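Local coordinates for protein pseudouridylate synthase RPUSD4, mitochondrial (PDB 5UBA) that isomerises uridine to pseudouridine in mitochondrial RNAs, including 16S ribosomal RNA, a modification needed to build a functional mitochondrial ribosome, at residues 36-41 against 87-92; 254-259 against 268-273. All blocks are in the same frame, centred on the assembly; numbering follows the deposited sequence. Where two conformers were deposited one is given.

Both contacts are antiparallel strand pairs of a pseudouridine synthase of the RluA family, but they belong to two neighbouring sheets that meet. Contact 1 (36-41 with 87-92) is almost wholly buried; its chemistry is mostly aliphatic, with polar groups gathered at the K41 end, where the lysine amine is held by backbone carbonyls. Contact 2 (254-259 with 268-273) has one leucine-rich face turned inward and another bearing amides and a water, as suits its partly exposed place, with an arginine at one end. The two meet directly: T87 O and V89 N probably bond to the backbone of A254, N40 lies against C273, and V38, V89 and V91 pack on L257 and L271.

Contact 1: residues 36-41 against 87-92; sequences LVVINK and TGVMVL
From V37 opposite L92 to K41 opposite G88, strands 36-41 and 89-92 run antiparallel with their axes 4.7 Å apart at the closest, and six backbone hydrogen bonds join the two segments. They are the central pair of a four-stranded antiparallel sheet in the RluA-family synthase domain. The straightest bond, K41 N to G88 O (2.8 Å, 170° at the hydrogen), lies where the second chain turns a corner. With phi at 108°, a CB on G88 would collide with T87 O, which leaves glycine as the residue that fits.

On one face I39 stands opposite M90 and reaches diagonally to L92. With chi1 at 64°, its CG1 branch lies alongside M90, 3.9 Å from M90 CB, while CG2 turns the other way to within 4.2 Å of L92 CD1; a beta-branched residue thus serves two neighbours. The extended, flexible chain of M90 brings SD 4.1 Å from K41 CD. Beyond that point K41 bends, which suits a long chain whose NZ hydrogen-bonds to the carbonyls of T86, K84 and L45, beside D83, the probable active-site aspartate.

On the other face V38, V89 and V91 are compact and aliphatic, V38 CG1 meeting V89 CG1 at 3.7 Å. N40 closes this face near the turn, OD1 3.4 Å from G88 CA. At the strand's start, L36 CD2 reaches within 3.8 Å of V91 CG1.

The pair is sandwiched. Helix 57-69 covers the first face, with I57 on I39 and M90 and L64 on L92, while L257 of strand 252-259 and L271 of strand 269-272 press on the valines of the second.

Contact 2: residues 254-259 against 268-273; sequences ARQLIL and ELNLVC
L257 opposite L271 and L259 opposite L269 mark the register of an antiparallel beta hairpin, strands 252-259 and 269-272. R255 and Q256 together face K114 of the adjoining strand, a classic beta bulge.

The leucines are the bumps of the buried face. L259 lies against L269, CB to CB 4.2 Å, and reaches diagonally to L271, with CD1 of L259 4.3 Å from CD1 of L271. Their branched ends interlock with the neighbouring sheet: L271 lodges in the hollow among V38, V89 and V91, L257 packs on the last two, and L259 and L269 flank L36.

The opposite face carries Q256, I258, N270 and V272. I258 stands beside N270, pointing the same way, with its CD1 3.9 Å from ND2. R255 reaches in from the bulge at the end of the pair; its bend at chi2 (67°) puts NH1 3.0 Å from C273 O in a weak hydrogen bond. H253 also bonds to that oxygen, and W116 makes a cation-pi contact with the arginine.

Q256 holds CG anti to the backbone N (chi1 177°) and stretches diagonally across to N270. NE2 donates to N270 OD1 at 2.8 Å (161° at the hydrogen), with the acceptor in the plane of the glutamine amide. An alanine here would probably leave N270 OD1 without this donor, the asparagine amide freer to turn and the water beside it with one partner fewer. That water accepts from Q256 NE2 at 3.1 Å and from N270 ND2 at 3.0 Å.

Contact 1: residues 36-41 against 87-92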
loop_
_atom_site.group_PDB
_atom_site.type_symbol
_atom_site.label_atom_id
_atom_site.label_comp_id
_atom_site.label_asym_id
_atom_site.label_seq_id
_atom_site.Cartn_x
_atom_site.Cartn_y
_atom_site.Cartn_z
ATOM N N LEU A 36 5.979 8.556 19.497
ATOM C CA LEU A 36 5.141 8.113 18.368
ATOM C C LEU A 36 3.805 7.543 18.802
ATOM O O LEU A 36 3.674 6.948 19.874
ATOM C CB LEU A 36 5.858 7.027 17.563
ATOM C CG LEU A 36 7.292 7.272 17.115
ATOM C CD1 LEU A 36 7.782 6.029 16.375
ATOM C CD2 LEU A 36 7.357 8.472 16.203
ATOM N N VAL A 37 2.825 7.713 17.921
ATOM C CA VAL A 37 1.567 6.964 17.962
ATOM C C VAL A 37 1.457 6.256 16.616
ATOM O O VAL A 37 1.411 6.911 15.580
ATOM C CB VAL A 37 0.348 7.879 18.156
ATOM C CG1 VAL A 37 -0.937 7.053 18.158
ATOM C CG2 VAL A 37 0.469 8.648 19.473
ATOM N N VAL A 38 1.391 4.928 16.646
ATOM C CA VAL A 38 1.332 4.154 15.400
ATOM C C VAL A 38 -0.075 3.595 15.270
ATOM O O VAL A 38 -0.504 2.832 16.139
ATOM C CB VAL A 38 2.379 3.031 15.357
ATOM C CG1 VAL A 38 2.351 2.361 13.984
ATOM C CG2 VAL A 38 3.752 3.593 15.690
ATOM N N ILE A 39 -0.750 3.968 14.192
ATOM C CA ILE A 39 -2.126 3.545 13.929
ATOM C C ILE A 39 -2.186 2.503 12.810
ATOM O O ILE A 39 -1.221 2.276 12.078
ATOM C CB ILE A 39 -3.054 4.729 13.605
ATOM C CG1 ILE A 39 -2.644 5.429 12.326
ATOM C CG2 ILE A 39 -3.100 5.705 14.771
ATOM C CD1 ILE A 39 -3.631 6.463 11.857
ATOM N N ASN A 40 -3.359 1.893 12.705
ATOM C CA ASN A 40 -3.723 0.993 11.641
ATOM C C ASN A 40 -4.712 1.735 10.753
ATOM O O ASN A 40 -5.907 1.913 11.109
ATOM C CB ASN A 40 -4.309 -0.274 12.250
ATOM C CG ASN A 40 -4.836 -1.234 11.214
ATOM O OD1 ASN A 40 -4.771 -0.971 10.025
ATOM N ND2 ASN A 40 -5.365 -2.366 11.678
ATOM N N LYS A 41 -4.232 2.244 9.622
ATOM C CA LYS A 41 -5.072 3.078 8.780
ATOM C C LYS A 41 -6.150 2.219 8.120
ATOM O O LYS A 41 -5.829 1.214 7.504
ATOM C CB LYS A 41 -4.285 3.829 7.692
ATOM C CG LYS A 41 -5.106 4.922 7.012
ATOM C CD LYS A 41 -4.456 5.555 5.798
ATOM C CE LYS A 41 -4.544 4.733 4.554
ATOM N NZ LYS A 41 -5.925 4.360 4.070
ATOM N N THR A 87 -4.152 -0.164 3.515
ATOM C CA THR A 87 -4.405 -0.323 4.922
ATOM C C THR A 87 -3.092 -0.446 5.687
ATOM O O THR A 87 -2.046 -0.685 5.089
ATOM C CB THR A 87 -5.253 -1.573 5.171
ATOM O OG1 THR A 87 -4.584 -2.711 4.635
ATOM C CG2 THR A 87 -6.636 -1.461 4.526
ATOM N N GLY A 88 -3.144 -0.264 7.010
ATOM C CA GLY A 88 -2.103 -0.742 7.877
ATOM C C GLY A 88 -1.208 0.312 8.490
ATOM O O GLY A 88 -1.655 1.398 8.823
ATOM N N VAL A 89 0.074 -0.036 8.649
ATOM C CA VAL A 89 0.946 0.690 9.585
ATOM C C VAL A 89 1.170 2.137 9.170
ATOM O O VAL A 89 1.627 2.434 8.067
ATOM C CB VAL A 89 2.342 0.017 9.718
ATOM C CG1 VAL A 89 3.198 0.804 10.718
ATOM C CG2 VAL A 89 2.244 -1.413 10.197
ATOM N N MET A 90 0.849 3.049 10.082
ATOM C CA MET A 90 1.040 4.479 9.835
ATOM C C MET A 90 1.525 5.157 11.122
ATOM O O MET A 90 0.852 5.114 12.157
ATOM C CB MET A 90 -0.236 5.128 9.294
ATOM C CG MET A 90 -0.061 6.588 8.931
ATOM S SD MET A 90 -1.590 7.224 8.239
ATOM C CE MET A 90 -1.126 8.939 8.043
ATOM N N VAL A 91 2.695 5.793 11.024
ATOM C CA VAL A 91 3.380 6.417 12.145
ATOM C C VAL A 91 3.039 7.918 12.219
ATOM O O VAL A 91 3.138 8.644 11.239
ATOM C CB VAL A 91 4.916 6.276 11.996
ATOM C CG1 VAL A 91 5.636 6.960 13.138
ATOM C CG2 VAL A 91 5.326 4.818 11.906
ATOM N N LEU A 92 2.614 8.324 13.408
ATOM C CA LEU A 92 2.367 9.720 13.745
ATOM C C LEU A 92 3.312 10.100 14.875
ATOM O O LEU A 92 3.739 9.256 15.642
ATOM C CB LEU A 92 0.926 9.888 14.246
ATOM C CG LEU A 92 -0.178 9.364 13.340
ATOM C CD1 LEU A 92 -1.556 9.486 14.002
ATOM C CD2 LEU A 92 -0.172 10.094 12.029
#

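Contact 2: residues 254-259 against 268-273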
loop_
_atom_site.group_PDB
_atom_site.type_symbol
_atom_site.label_atom_id
_atom_site.label_comp_id
_atom_site.label_asym_id
_atom_site.label_seq_id
_atom_site.Cartn_x
_atom_site.Cartn_y
_atom_site.Cartn_z
ATOM N N ALA A 254 -0.034 -2.314 4.236
ATOM C CA ALA A 254 1.259 -1.933 4.808
ATOM C C ALA A 254 1.435 -2.784 6.067
ATOM O O ALA A 254 0.883 -2.506 7.143
ATOM C CB ALA A 254 1.283 -0.441 5.116
ATOM N N ARG A 255 2.152 -3.889 5.876
ATOM C CA ARG A 255 2.310 -4.927 6.872
ATOM C C ARG A 255 3.318 -4.605 7.949
ATOM O O ARG A 255 3.122 -4.943 9.120
ATOM C CB ARG A 255 2.720 -6.226 6.161
ATOM C CG ARG A 255 3.058 -7.380 7.069
ATOM C CD ARG A 255 1.854 -7.859 7.812
ATOM N NE ARG A 255 2.139 -9.121 8.464
ATOM C CZ ARG A 255 1.255 -9.805 9.177
ATOM N NH1 ARG A 255 0.014 -9.353 9.343
ATOM N NH2 ARG A 255 1.622 -10.973 9.717
ATOM N N GLN A 256 4.451 -4.061 7.554
ATOM C CA GLN A 256 5.547 -3.877 8.488
ATOM C C GLN A 256 6.361 -2.630 8.166
ATOM O O GLN A 256 6.578 -2.320 7.000
ATOM C CB GLN A 256 6.452 -5.107 8.423
ATOM C CG GLN A 256 7.701 -5.080 9.284
ATOM C CD GLN A 256 8.425 -6.405 9.265
ATOM O OE1 GLN A 256 8.529 -7.049 8.208
ATOM N NE2 GLN A 256 8.929 -6.837 10.429
ATOM N N LEU A 257 6.865 -1.969 9.216
ATOM C CA LEU A 257 7.853 -0.900 9.107
ATOM C C LEU A 257 8.941 -1.157 10.105
ATOM O O LEU A 257 8.635 -1.422 11.268
ATOM C CB LEU A 257 7.246 0.455 9.479
ATOM C CG LEU A 257 6.389 1.223 8.513
ATOM C CD1 LEU A 257 6.029 2.570 9.124
ATOM C CD2 LEU A 257 7.092 1.429 7.165
ATOM N N ILE A 258 10.199 -1.074 9.689
ATOM C CA ILE A 258 11.308 -1.183 10.644
ATOM C C ILE A 258 12.015 0.175 10.611
ATOM O O ILE A 258 12.561 0.566 9.575
ATOM C CB ILE A 258 12.274 -2.341 10.342
ATOM C CG1 ILE A 258 11.504 -3.667 10.178
ATOM C CG2 ILE A 258 13.320 -2.440 11.462
ATOM C CD1 ILE A 258 12.381 -4.822 9.733
ATOM N N LEU A 259 11.943 0.894 11.733
ATOM C CA LEU A 259 12.509 2.236 11.867
ATOM C C LEU A 259 13.813 2.104 12.650
ATOM O O LEU A 259 13.842 1.426 13.672
ATOM C CB LEU A 259 11.589 3.153 12.679
ATOM C CG LEU A 259 10.280 3.660 12.108
ATOM C CD1 LEU A 259 9.474 4.357 13.206
ATOM C CD2 LEU A 259 10.566 4.647 11.001
ATOM N N GLU A 268 16.102 -0.797 17.076
ATOM C CA GLU A 268 15.110 -0.640 16.004
ATOM C C GLU A 268 13.687 -0.785 16.496
ATOM O O GLU A 268 13.421 -1.566 17.389
ATOM C CB GLU A 268 15.304 -1.709 14.930
ATOM C CG GLU A 268 16.601 -1.646 14.159
ATOM C CD GLU A 268 16.584 -2.583 12.970
ATOM O OE1 GLU A 268 16.068 -3.719 13.094
ATOM O OE2 GLU A 268 17.089 -2.180 11.908
ATOM N N LEU A 269 12.761 -0.053 15.881
ATOM C CA LEU A 269 11.358 -0.239 16.162
ATOM C C LEU A 269 10.771 -1.043 14.994
ATOM O O LEU A 269 10.838 -0.593 13.865
ATOM C CB LEU A 269 10.674 1.114 16.292
ATOM C CG LEU A 269 9.223 1.110 16.760
ATOM C CD1 LEU A 269 8.994 0.266 18.004
ATOM C CD2 LEU A 269 8.782 2.544 16.996
ATOM N N ASN A 270 10.228 -2.218 15.286
ATOM C CA ASN A 270 9.769 -3.174 14.290
ATOM C C ASN A 270 8.264 -3.306 14.450
ATOM O O ASN A 270 7.778 -3.991 15.346
ATOM C CB ASN A 270 10.494 -4.503 14.514
ATOM C CG ASN A 270 10.182 -5.537 13.449
ATOM O OD1 ASN A 270 9.056 -5.628 12.951
ATOM N ND2 ASN A 270 11.192 -6.357 13.112
ATOM N N LEU A 271 7.529 -2.621 13.576
ATOM C CA LEU A 271 6.078 -2.443 13.702
ATOM C C LEU A 271 5.387 -3.348 12.715
ATOM O O LEU A 271 5.726 -3.330 11.519
ATOM C CB LEU A 271 5.714 -0.987 13.389
ATOM C CG LEU A 271 6.371 0.055 14.308
ATOM C CD1 LEU A 271 6.361 1.433 13.701
ATOM C CD2 LEU A 271 5.714 0.144 15.678
ATOM N N VAL A 272 4.440 -4.164 13.174
ATOM C CA VAL A 272 3.708 -5.066 12.286
ATOM C C VAL A 272 2.219 -4.956 12.571
ATOM O O VAL A 272 1.833 -4.892 13.744
ATOM C CB VAL A 272 4.187 -6.523 12.435
ATOM C CG1 VAL A 272 3.323 -7.488 11.612
ATOM C CG2 VAL A 272 5.654 -6.634 12.038
ATOM N N CYS A 273 1.403 -4.961 11.505
ATOM C CA CYS A 273 -0.054 -4.794 11.569
ATOM C C CYS A 273 -0.762 -6.020 11.009
ATOM O O CYS A 273 -0.469 -6.468 9.891
ATOM C CB CYS A 273 -0.497 -3.549 10.769
ATOM S SG CYS A 273 -2.211 -3.107 11.024
HETATM O O HOH W 1 11.218 -8.798 11.300
#